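Local coordinates for protein putative HTH-type transcriptional regulator PH0061 (Pyrococcus horikoshii, PDB 2DBB) that probably binds specific DNA sequences as a transcriptional regulator of the AsnC family, at residues B[27-32]-B[38-43]; B[81-86]-B[98-103]; B[92-97]-B[121-126]. All coordinates share one frame; numbering follows the deposited sequence.

In the fold
Contact 1 stands apart in the N-terminal, probably DNA-binding, domain, where it joins the two helices of the predicted helix-turn-helix motif. Its centre lies 39 Å from that of contact 2 and 40 Å from that of contact 3, on the opposite side of the chain's centre, with about 24 Å between nearest atoms in both comparisons. Contacts 2 and 3, with centres 16 Å apart, belong to the C-terminal alpha/beta domain and share strand 95-102: contact 2 sets helix 79-89 against it, while contact 3 joins the turn leading into it to helix 117-129. Both of these reach the second subunit, whereas contact 1 touches no other chain of the assembly.

Contact 1: B[27-32]-B[38-43]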
loop_
_atom_site.group_PDB
_atom_site.type_symbol
_atom_site.label_atom_id
_atom_site.label_comp_id
_atom_site.label_asym_id
_atom_site.label_seq_id
_atom_site.Cartn_x
_atom_site.Cartn_y
_atom_site.Cartn_z
ATOM N N ARG B 27 18.908 -19.108 -1.767
ATOM C CA ARG B 27 20.305 -19.229 -1.379
ATOM C C ARG B 27 20.746 -17.971 -0.611
ATOM O O ARG B 27 21.313 -18.076 0.476
ATOM C CB ARG B 27 21.157 -19.456 -2.639
ATOM C CG ARG B 27 22.653 -19.481 -2.406
ATOM C CD ARG B 27 23.416 -20.030 -3.626
ATOM N NE ARG B 27 23.276 -21.482 -3.769
ATOM C CZ ARG B 27 22.303 -22.086 -4.447
ATOM N NH1 ARG B 27 21.367 -21.369 -5.063
ATOM N NH2 ARG B 27 22.263 -23.413 -4.505
ATOM N N GLU B 28 20.473 -16.792 -1.165
ATOM C CA GLU B 28 20.829 -15.541 -0.498
ATOM C C GLU B 28 20.112 -15.449 0.855
ATOM O O GLU B 28 20.698 -15.040 1.858
ATOM C CB GLU B 28 20.430 -14.335 -1.359
ATOM C CG GLU B 28 21.284 -14.106 -2.599
ATOM C CD GLU B 28 20.750 -12.969 -3.460
ATOM O OE1 GLU B 28 19.660 -13.130 -4.058
ATOM O OE2 GLU B 28 21.409 -11.908 -3.529
ATOM N N LEU B 29 18.836 -15.823 0.880
ATOM C CA LEU B 29 18.070 -15.786 2.124
ATOM C C LEU B 29 18.691 -16.738 3.146
ATOM O O LEU B 29 18.853 -16.387 4.317
ATOM C CB LEU B 29 16.613 -16.182 1.865
ATOM C CG LEU B 29 15.801 -15.205 1.010
ATOM C CD1 LEU B 29 14.481 -15.838 0.619
ATOM C CD2 LEU B 29 15.576 -13.918 1.792
ATOM N N ALA B 30 19.043 -17.941 2.701
ATOM C CA ALA B 30 19.644 -18.927 3.593
ATOM C C ALA B 30 20.955 -18.396 4.181
ATOM O O ALA B 30 21.244 -18.597 5.361
ATOM C CB ALA B 30 19.884 -20.242 2.848
ATOM N N ASP B 31 21.739 -17.712 3.355
ATOM C CA ASP B 31 23.007 -17.145 3.801
ATOM C C ASP B 31 22.799 -16.047 4.834
ATOM O O ASP B 31 23.490 -15.999 5.849
ATOM C CB ASP B 31 23.789 -16.585 2.610
ATOM C CG ASP B 31 24.299 -17.676 1.696
ATOM O OD1 ASP B 31 24.327 -18.842 2.146
ATOM O OD2 ASP B 31 24.682 -17.372 0.543
ATOM N N ILE B 32 21.849 -15.157 4.567
ATOM C CA ILE B 32 21.549 -14.071 5.491
ATOM C C ILE B 32 21.026 -14.605 6.824
ATOM O O ILE B 32 21.370 -14.081 7.886
ATOM C CB ILE B 32 20.491 -13.110 4.896
ATOM C CG1 ILE B 32 21.111 -12.308 3.746
ATOM C CG2 ILE B 32 19.944 -12.184 5.982
ATOM C CD1 ILE B 32 20.098 -11.567 2.879
ATOM N N GLN B 38 17.131 -25.249 1.395
ATOM C CA GLN B 38 15.982 -26.143 1.452
ATOM C C GLN B 38 15.001 -25.684 2.533
ATOM O O GLN B 38 13.793 -25.618 2.300
ATOM C CB GLN B 38 16.431 -27.581 1.735
ATOM C CG GLN B 38 17.235 -28.223 0.607
ATOM C CD GLN B 38 18.691 -27.769 0.563
ATOM O OE1 GLN B 38 19.360 -27.900 -0.466
ATOM N NE2 GLN B 38 19.191 -27.248 1.683
ATOM N N ARG B 39 15.523 -25.364 3.712
ATOM C CA ARG B 39 14.671 -24.911 4.803
ATOM C C ARG B 39 14.002 -23.580 4.461
ATOM O O ARG B 39 12.854 -23.342 4.837
ATOM C CB ARG B 39 15.482 -24.790 6.098
ATOM C CG ARG B 39 16.044 -26.126 6.566
ATOM C CD ARG B 39 16.625 -26.053 7.969
ATOM N NE ARG B 39 17.156 -27.347 8.394
ATOM C CZ ARG B 39 17.564 -27.624 9.631
ATOM N NH1 ARG B 39 18.034 -28.830 9.920
ATOM N NH2 ARG B 39 17.498 -26.697 10.580
ATOM N N ILE B 40 14.713 -22.714 3.745
ATOM C CA ILE B 40 14.141 -21.435 3.352
ATOM C C ILE B 40 13.003 -21.702 2.373
ATOM O O ILE B 40 11.955 -21.061 2.434
ATOM C CB ILE B 40 15.187 -20.520 2.672
ATOM C CG1 ILE B 40 16.132 -19.937 3.726
ATOM C CG2 ILE B 40 14.487 -19.391 1.898
ATOM C CD1 ILE B 40 15.442 -19.091 4.777
ATOM N N ALA B 41 13.216 -22.657 1.474
ATOM C CA ALA B 41 12.210 -23.007 0.482
ATOM C C ALA B 41 10.933 -23.457 1.176
ATOM O O ALA B 41 9.849 -22.967 0.867
ATOM C CB ALA B 41 12.732 -24.110 -0.428
ATOM N N ARG B 42 11.068 -24.384 2.119
ATOM C CA ARG B 42 9.917 -24.884 2.854
ATOM C C ARG B 42 9.209 -23.780 3.635
ATOM O O ARG B 42 7.980 -23.715 3.643
ATOM C CB ARG B 42 10.336 -26.008 3.805
ATOM C CG ARG B 42 10.228 -27.408 3.199
ATOM C CD ARG B 42 11.548 -28.164 3.265
ATOM N NE ARG B 42 12.142 -28.109 4.598
ATOM C CZ ARG B 42 13.345 -28.589 4.905
ATOM N NH1 ARG B 42 14.089 -29.170 3.975
ATOM N NH2 ARG B 42 13.810 -28.473 6.144
ATOM N N ARG B 43 9.978 -22.913 4.289
ATOM C CA ARG B 43 9.390 -21.825 5.064
ATOM C C ARG B 43 8.569 -20.883 4.186
ATOM O O ARG B 43 7.423 -20.576 4.502
ATOM C CB ARG B 43 10.482 -21.048 5.796
ATOM C CG ARG B 43 11.051 -21.800 6.989
ATOM C CD ARG B 43 12.199 -21.052 7.646
ATOM N NE ARG B 43 12.525 -21.607 8.956
ATOM C CZ ARG B 43 11.730 -21.536 10.022
ATOM N NH1 ARG B 43 10.553 -20.926 9.942
ATOM N NH2 ARG B 43 12.112 -22.075 11.172
#
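Helices 26-32 and 37-49 approach most closely at A30 and I40, whose CA atoms are 6.1 Å apart, a spacing short enough for one branched side chain to fill the interval between the backbones. That side chain is I40, which points toward the other helix and meets it with two branches. Its CG1 lies against the main chain of A30, 3.7 Å from A30 CA, with A30 CB at 3.9 Å from I40 CG1. The small side chain of A30 is consistent with so close an approach. With CG1 anti to the carbonyl carbon (chi1 -75°), the second branch, I40 CG2, is left opposite the backbone N and meets L29, where it rests 3.8 Å from L29 CD1 and equally close to L29 CB. The L29 and I40 side chains cross at about a right angle. These two helices form the helix-turn-helix predicted for residues 26-45, in which 37-49 would be the recognition helix; the exposed R39 leads away from this interface, as would suit a residue that met DNA. The apolar contact is buried on both sides. L29 also packs on I17 of helix 9-18, and I40 on Y26, L33 and T35, so the pair continues into the three-helix core. R43, one turn beyond I40, ties the second helix to D8 and D11 by salt bridges.

Contact 2: B[81-86]-B[98-103]; sequences DADKVI and VEKGVG
I86 keeps CG1 anti to its carbonyl carbon (chi1 -66°) and then runs on extended, which delivers CD1 to the side chain of K100; the lysine in turn starts out from the strand and bends at chi3 (62°), so that its amino group turns toward D83. The evidence for a tight fit is I86 CD1 to K100 CG at 3.5 Å, shorter than usual for two carbons, with K100 CD at 3.7 Å from the same I86 CD1. The two side chains cross at about a right angle, so the isoleucine methyl abuts the aliphatic part of the lysine. Nearer the start of the strand segment, the CG2 branch of I86 lies 3.9 Å from V98 CG1, an oblique crossing of two buried side chains. At the edge of this apolar patch D83 OD1 forms a salt bridge with K100 NZ at 3.5 Å, a rather long separation; the aspartate leaves the helix pointing away from the strand and its carboxylate swings back to meet the amine. Helix 79-89 and strand 95-102 are consecutive elements of a split beta-alpha-beta unit in a ferredoxin-like domain, with strand order 95-102, 107-114, 67-76, 134-148, as in the C-terminal domain of Lrp/AsnC regulators. Their segment axes come within 10.2 Å and run nearly antiparallel (165°). V98 and K100 face the helix, whereas E99 points away from it and makes a salt bridge with R110 of the second subunit. Residues 98-102 also pair in an antiparallel ladder with a strand of that subunit, so the sheet continues across the dimer interface, where I86 packs on R146 of the other chain.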
loop_
_atom_site.group_PDB
_atom_site.type_symbol
_atom_site.label_atom_id
_atom_site.label_comp_id
_atom_site.label_asym_id
_atom_site.label_seq_id
_atom_site.Cartn_x
_atom_site.Cartn_y
_atom_site.Cartn_z
ATOM N N ASP B 81 -25.310 -1.922 3.556
ATOM C CA ASP B 81 -24.908 -1.069 2.446
ATOM C C ASP B 81 -23.397 -1.078 2.305
ATOM O O ASP B 81 -22.871 -1.081 1.191
ATOM C CB ASP B 81 -25.391 0.370 2.654
ATOM C CG ASP B 81 -26.896 0.510 2.515
ATOM O OD1 ASP B 81 -27.526 -0.372 1.893
ATOM O OD2 ASP B 81 -27.446 1.513 3.020
ATOM N N ALA B 82 -22.702 -1.085 3.439
ATOM C CA ALA B 82 -21.247 -1.098 3.438
ATOM C C ALA B 82 -20.722 -2.321 2.687
ATOM O O ALA B 82 -19.956 -2.193 1.736
ATOM C CB ALA B 82 -20.724 -1.100 4.863
ATOM N N ASP B 83 -21.155 -3.504 3.112
ATOM C CA ASP B 83 -20.716 -4.745 2.485
ATOM C C ASP B 83 -21.027 -4.796 1.000
ATOM O O ASP B 83 -20.228 -5.306 0.213
ATOM C CB ASP B 83 -21.345 -5.948 3.188
ATOM C CG ASP B 83 -20.779 -6.167 4.579
ATOM O OD1 ASP B 83 -19.538 -6.251 4.711
ATOM O OD2 ASP B 83 -21.571 -6.257 5.540
ATOM N N LYS B 84 -22.184 -4.265 0.618
ATOM C CA LYS B 84 -22.577 -4.260 -0.784
ATOM C C LYS B 84 -21.678 -3.316 -1.564
ATOM O O LYS B 84 -21.259 -3.630 -2.672
ATOM C CB LYS B 84 -24.038 -3.830 -0.945
ATOM C CG LYS B 84 -24.575 -4.035 -2.357
ATOM C CD LYS B 84 -26.057 -3.695 -2.443
ATOM C CE LYS B 84 -26.662 -4.123 -3.780
ATOM N NZ LYS B 84 -26.067 -3.426 -4.956
ATOM N N VAL B 85 -21.382 -2.156 -0.986
ATOM C CA VAL B 85 -20.510 -1.199 -1.655
ATOM C C VAL B 85 -19.163 -1.861 -1.875
ATOM O O VAL B 85 -18.592 -1.793 -2.962
ATOM C CB VAL B 85 -20.268 0.064 -0.801
ATOM C CG1 VAL B 85 -19.239 0.954 -1.485
ATOM C CG2 VAL B 85 -21.566 0.819 -0.600
ATOM N N ILE B 86 -18.665 -2.505 -0.824
ATOM C CA ILE B 86 -17.374 -3.169 -0.870
ATOM C C ILE B 86 -17.288 -4.257 -1.932
ATOM O O ILE B 86 -16.276 -4.370 -2.625
ATOM C CB ILE B 86 -17.021 -3.747 0.506
ATOM C CG1 ILE B 86 -16.817 -2.591 1.498
ATOM C CG2 ILE B 86 -15.773 -4.618 0.405
ATOM C CD1 ILE B 86 -16.730 -3.015 2.939
ATOM N N VAL B 98 -9.242 -1.510 -0.276
ATOM C CA VAL B 98 -10.544 -1.308 0.329
ATOM C C VAL B 98 -10.430 -1.814 1.753
ATOM O O VAL B 98 -9.999 -2.943 1.999
ATOM C CB VAL B 98 -11.642 -2.086 -0.426
ATOM C CG1 VAL B 98 -12.994 -1.874 0.252
ATOM C CG2 VAL B 98 -11.702 -1.599 -1.869
ATOM N N GLU B 99 -10.804 -0.961 2.692
ATOM C CA GLU B 99 -10.706 -1.307 4.091
ATOM C C GLU B 99 -11.931 -0.841 4.859
ATOM O O GLU B 99 -12.562 0.155 4.499
ATOM C CB GLU B 99 -9.432 -0.671 4.673
ATOM C CG GLU B 99 -8.128 -1.261 4.126
ATOM C CD GLU B 99 -6.896 -0.400 4.436
ATOM O OE1 GLU B 99 -6.761 0.698 3.849
ATOM O OE2 GLU B 99 -6.061 -0.813 5.271
ATOM N N LYS B 100 -12.278 -1.584 5.905
ATOM C CA LYS B 100 -13.402 -1.229 6.753
ATOM C C LYS B 100 -12.772 -0.683 8.025
ATOM O O LYS B 100 -11.775 -1.216 8.510
ATOM C CB LYS B 100 -14.259 -2.455 7.075
ATOM C CG LYS B 100 -14.847 -3.141 5.848
ATOM C CD LYS B 100 -15.680 -4.350 6.233
ATOM C CE LYS B 100 -16.858 -3.937 7.099
ATOM N NZ LYS B 100 -17.679 -5.114 7.476
ATOM N N GLY B 101 -13.336 0.391 8.555
ATOM C CA GLY B 101 -12.765 0.967 9.754
ATOM C C GLY B 101 -13.770 1.396 10.795
ATOM O O GLY B 101 -14.974 1.405 10.567
ATOM N N VAL B 102 -13.242 1.747 11.958
ATOM C CA VAL B 102 -14.037 2.217 13.079
ATOM C C VAL B 102 -13.619 3.670 13.268
ATOM O O VAL B 102 -12.457 3.946 13.589
ATOM C CB VAL B 102 -13.712 1.415 14.357
ATOM C CG1 VAL B 102 -14.430 2.025 15.555
ATOM C CG2 VAL B 102 -14.114 -0.040 14.168
ATOM N N GLY B 103 -14.557 4.590 13.046
ATOM C CA GLY B 103 -14.256 6.005 13.181
ATOM C C GLY B 103 -15.172 6.862 12.331
ATOM O O GLY B 103 -16.269 6.423 11.972
#

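Contact 3: B[92-97]-B[121-126]; sequences IEYVKS and ENLISE
The amino nitrogen of K96 is gripped by three oxygens: it donates to the backbone O of E93 (K96 NZ to E93 O, 2.9 Å, with the donor tilted 24° from the carbonyl plane), forms a salt bridge with E93 OE1 at 3.2 Å from K96 NZ, and pairs with the C-terminal carboxylate of I151 of the second subunit. The two bonds to E93 link K96 to the type I turn 92-95, closed by V95 N to I92 O (3.2 Å), which presents Y94 to helix 117-129. Y94 places CG between its backbone N and carbonyl carbon (chi1 60°), the crowded position, and thereby aims the ring at L123. L123 CD1 lies over one ring face, 3.8 Å from the centroid and displaced toward the CE2 side, where Y94 CE2 is just 3.4 Å from L123 CD1; this is a CH-pi contact. I92 CG2 covers the opposite face, so the ring is sandwiched. An alanine at Y94 is likely to leave L123 without its aromatic partner and to open a gap between the turn and the helix. K96 and S97 both face R110 in a classic beta bulge at the start of strand 95-102, outermost in this chain's sheet but paired with a strand of the second subunit. Helix 117-129 lies against the sheet, L123 packing on L113 of strand 107-114 and I124 on V139 and L141 of strand 134-148, while its F127 meets I92, Y94 and V95.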
loop_
_atom_site.group_PDB
_atom_site.type_symbol
_atom_site.label_atom_id
_atom_site.label_comp_id
_atom_site.label_asym_id
_atom_site.label_seq_id
_atom_site.Cartn_x
_atom_site.Cartn_y
_atom_site.Cartn_z
ATOM N N ILE B 92 -13.153 -3.638 -9.171
ATOM C CA ILE B 92 -12.706 -2.595 -10.089
ATOM C C ILE B 92 -11.184 -2.582 -10.088
ATOM O O ILE B 92 -10.556 -2.536 -9.030
ATOM C CB ILE B 92 -13.233 -1.223 -9.673
ATOM C CG1 ILE B 92 -14.763 -1.256 -9.628
ATOM C CG2 ILE B 92 -12.750 -0.170 -10.654
ATOM C CD1 ILE B 92 -15.390 0.025 -9.122
ATOM N N GLU B 93 -10.601 -2.623 -11.280
ATOM C CA GLU B 93 -9.153 -2.670 -11.438
ATOM C C GLU B 93 -8.369 -1.480 -10.881
ATOM O O GLU B 93 -7.288 -1.657 -10.294
ATOM C CB GLU B 93 -8.797 -2.871 -12.916
ATOM C CG GLU B 93 -7.345 -3.281 -13.147
ATOM C CD GLU B 93 -6.365 -2.116 -13.073
ATOM O OE1 GLU B 93 -5.166 -2.361 -12.815
ATOM O OE2 GLU B 93 -6.789 -0.961 -13.287
ATOM N N TYR B 94 -8.901 -0.276 -11.053
ATOM C CA TYR B 94 -8.195 0.901 -10.568
ATOM C C TYR B 94 -8.398 1.173 -9.076
ATOM O O TYR B 94 -7.875 2.151 -8.531
ATOM C CB TYR B 94 -8.564 2.121 -11.417
ATOM C CG TYR B 94 -10.026 2.467 -11.416
ATOM C CD1 TYR B 94 -10.600 3.143 -10.337
ATOM C CD2 TYR B 94 -10.840 2.136 -12.505
ATOM C CE1 TYR B 94 -11.941 3.484 -10.336
ATOM C CE2 TYR B 94 -12.195 2.472 -12.515
ATOM C CZ TYR B 94 -12.736 3.147 -11.425
ATOM O OH TYR B 94 -14.074 3.480 -11.405
ATOM N N VAL B 95 -9.160 0.302 -8.421
ATOM C CA VAL B 95 -9.389 0.395 -6.982
ATOM C C VAL B 95 -8.281 -0.477 -6.402
ATOM O O VAL B 95 -8.327 -1.696 -6.537
ATOM C CB VAL B 95 -10.769 -0.196 -6.582
ATOM C CG1 VAL B 95 -10.854 -0.360 -5.081
ATOM C CG2 VAL B 95 -11.892 0.709 -7.074
ATOM N N LYS B 96 -7.287 0.147 -5.771
ATOM C CA LYS B 96 -6.142 -0.577 -5.211
ATOM C C LYS B 96 -6.315 -1.162 -3.812
ATOM O O LYS B 96 -5.718 -2.193 -3.483
ATOM C CB LYS B 96 -4.899 0.321 -5.251
ATOM C CG LYS B 96 -4.554 0.802 -6.665
ATOM C CD LYS B 96 -4.627 -0.354 -7.652
ATOM C CE LYS B 96 -4.321 0.083 -9.069
ATOM N NZ LYS B 96 -4.482 -1.064 -10.010
ATOM N N SER B 97 -7.106 -0.506 -2.973
ATOM C CA SER B 97 -7.333 -1.030 -1.637
ATOM C C SER B 97 -8.701 -0.644 -1.125
ATOM O O SER B 97 -9.259 0.389 -1.502
ATOM C CB SER B 97 -6.255 -0.557 -0.649
ATOM O OG SER B 97 -6.410 0.800 -0.292
ATOM N N GLU B 121 -10.863 13.254 -13.148
ATOM C CA GLU B 121 -12.186 13.649 -12.676
ATOM C C GLU B 121 -13.288 12.799 -13.297
ATOM O O GLU B 121 -14.268 12.467 -12.633
ATOM C CB GLU B 121 -12.449 15.131 -12.961
ATOM C CG GLU B 121 -12.385 15.521 -14.425
ATOM C CD GLU B 121 -12.969 16.903 -14.681
ATOM O OE1 GLU B 121 -12.558 17.866 -13.994
ATOM O OE2 GLU B 121 -13.841 17.022 -15.573
ATOM N N ASN B 122 -13.135 12.455 -14.571
ATOM C CA ASN B 122 -14.129 11.626 -15.240
ATOM C C ASN B 122 -14.158 10.270 -14.555
ATOM O O ASN B 122 -15.226 9.726 -14.280
ATOM C CB ASN B 122 -13.777 11.420 -16.716
ATOM C CG ASN B 122 -14.159 12.599 -17.582
ATOM O OD1 ASN B 122 -14.022 12.546 -18.803
ATOM N ND2 ASN B 122 -14.641 13.668 -16.961
ATOM N N LEU B 123 -12.971 9.736 -14.276
ATOM C CA LEU B 123 -12.858 8.436 -13.635
ATOM C C LEU B 123 -13.423 8.448 -12.224
ATOM O O LEU B 123 -14.041 7.474 -11.793
ATOM C CB LEU B 123 -11.398 7.979 -13.613
ATOM C CG LEU B 123 -11.177 6.550 -13.108
ATOM C CD1 LEU B 123 -12.113 5.596 -13.849
ATOM C CD2 LEU B 123 -9.725 6.147 -13.320
ATOM N N ILE B 124 -13.220 9.548 -11.505
ATOM C CA ILE B 124 -13.732 9.650 -10.144
ATOM C C ILE B 124 -15.257 9.644 -10.164
ATOM O O ILE B 124 -15.894 8.985 -9.338
ATOM C CB ILE B 124 -13.222 10.933 -9.443
ATOM C CG1 ILE B 124 -11.734 10.776 -9.114
ATOM C CG2 ILE B 124 -14.012 11.189 -8.171
ATOM C CD1 ILE B 124 -11.082 12.007 -8.500
ATOM N N SER B 125 -15.836 10.373 -11.113
ATOM C CA SER B 125 -17.290 10.439 -11.252
ATOM C C SER B 125 -17.837 9.057 -11.548
ATOM O O SER B 125 -18.866 8.667 -11.011
ATOM C CB SER B 125 -17.685 11.388 -12.385
ATOM O OG SER B 125 -17.220 12.696 -12.120
ATOM N N GLU B 126 -17.154 8.314 -12.414
ATOM C CA GLU B 126 -17.609 6.971 -12.741
ATOM C C GLU B 126 -17.592 6.106 -11.494
ATOM O O GLU B 126 -18.546 5.383 -11.221
ATOM C CB GLU B 126 -16.715 6.325 -13.797
ATOM C CG GLU B 126 -16.819 6.935 -15.174
ATOM C CD GLU B 126 -16.652 5.895 -16.264
ATOM O OE1 GLU B 126 -15.660 5.134 -16.219
ATOM O OE2 GLU B 126 -17.518 5.838 -17.166
#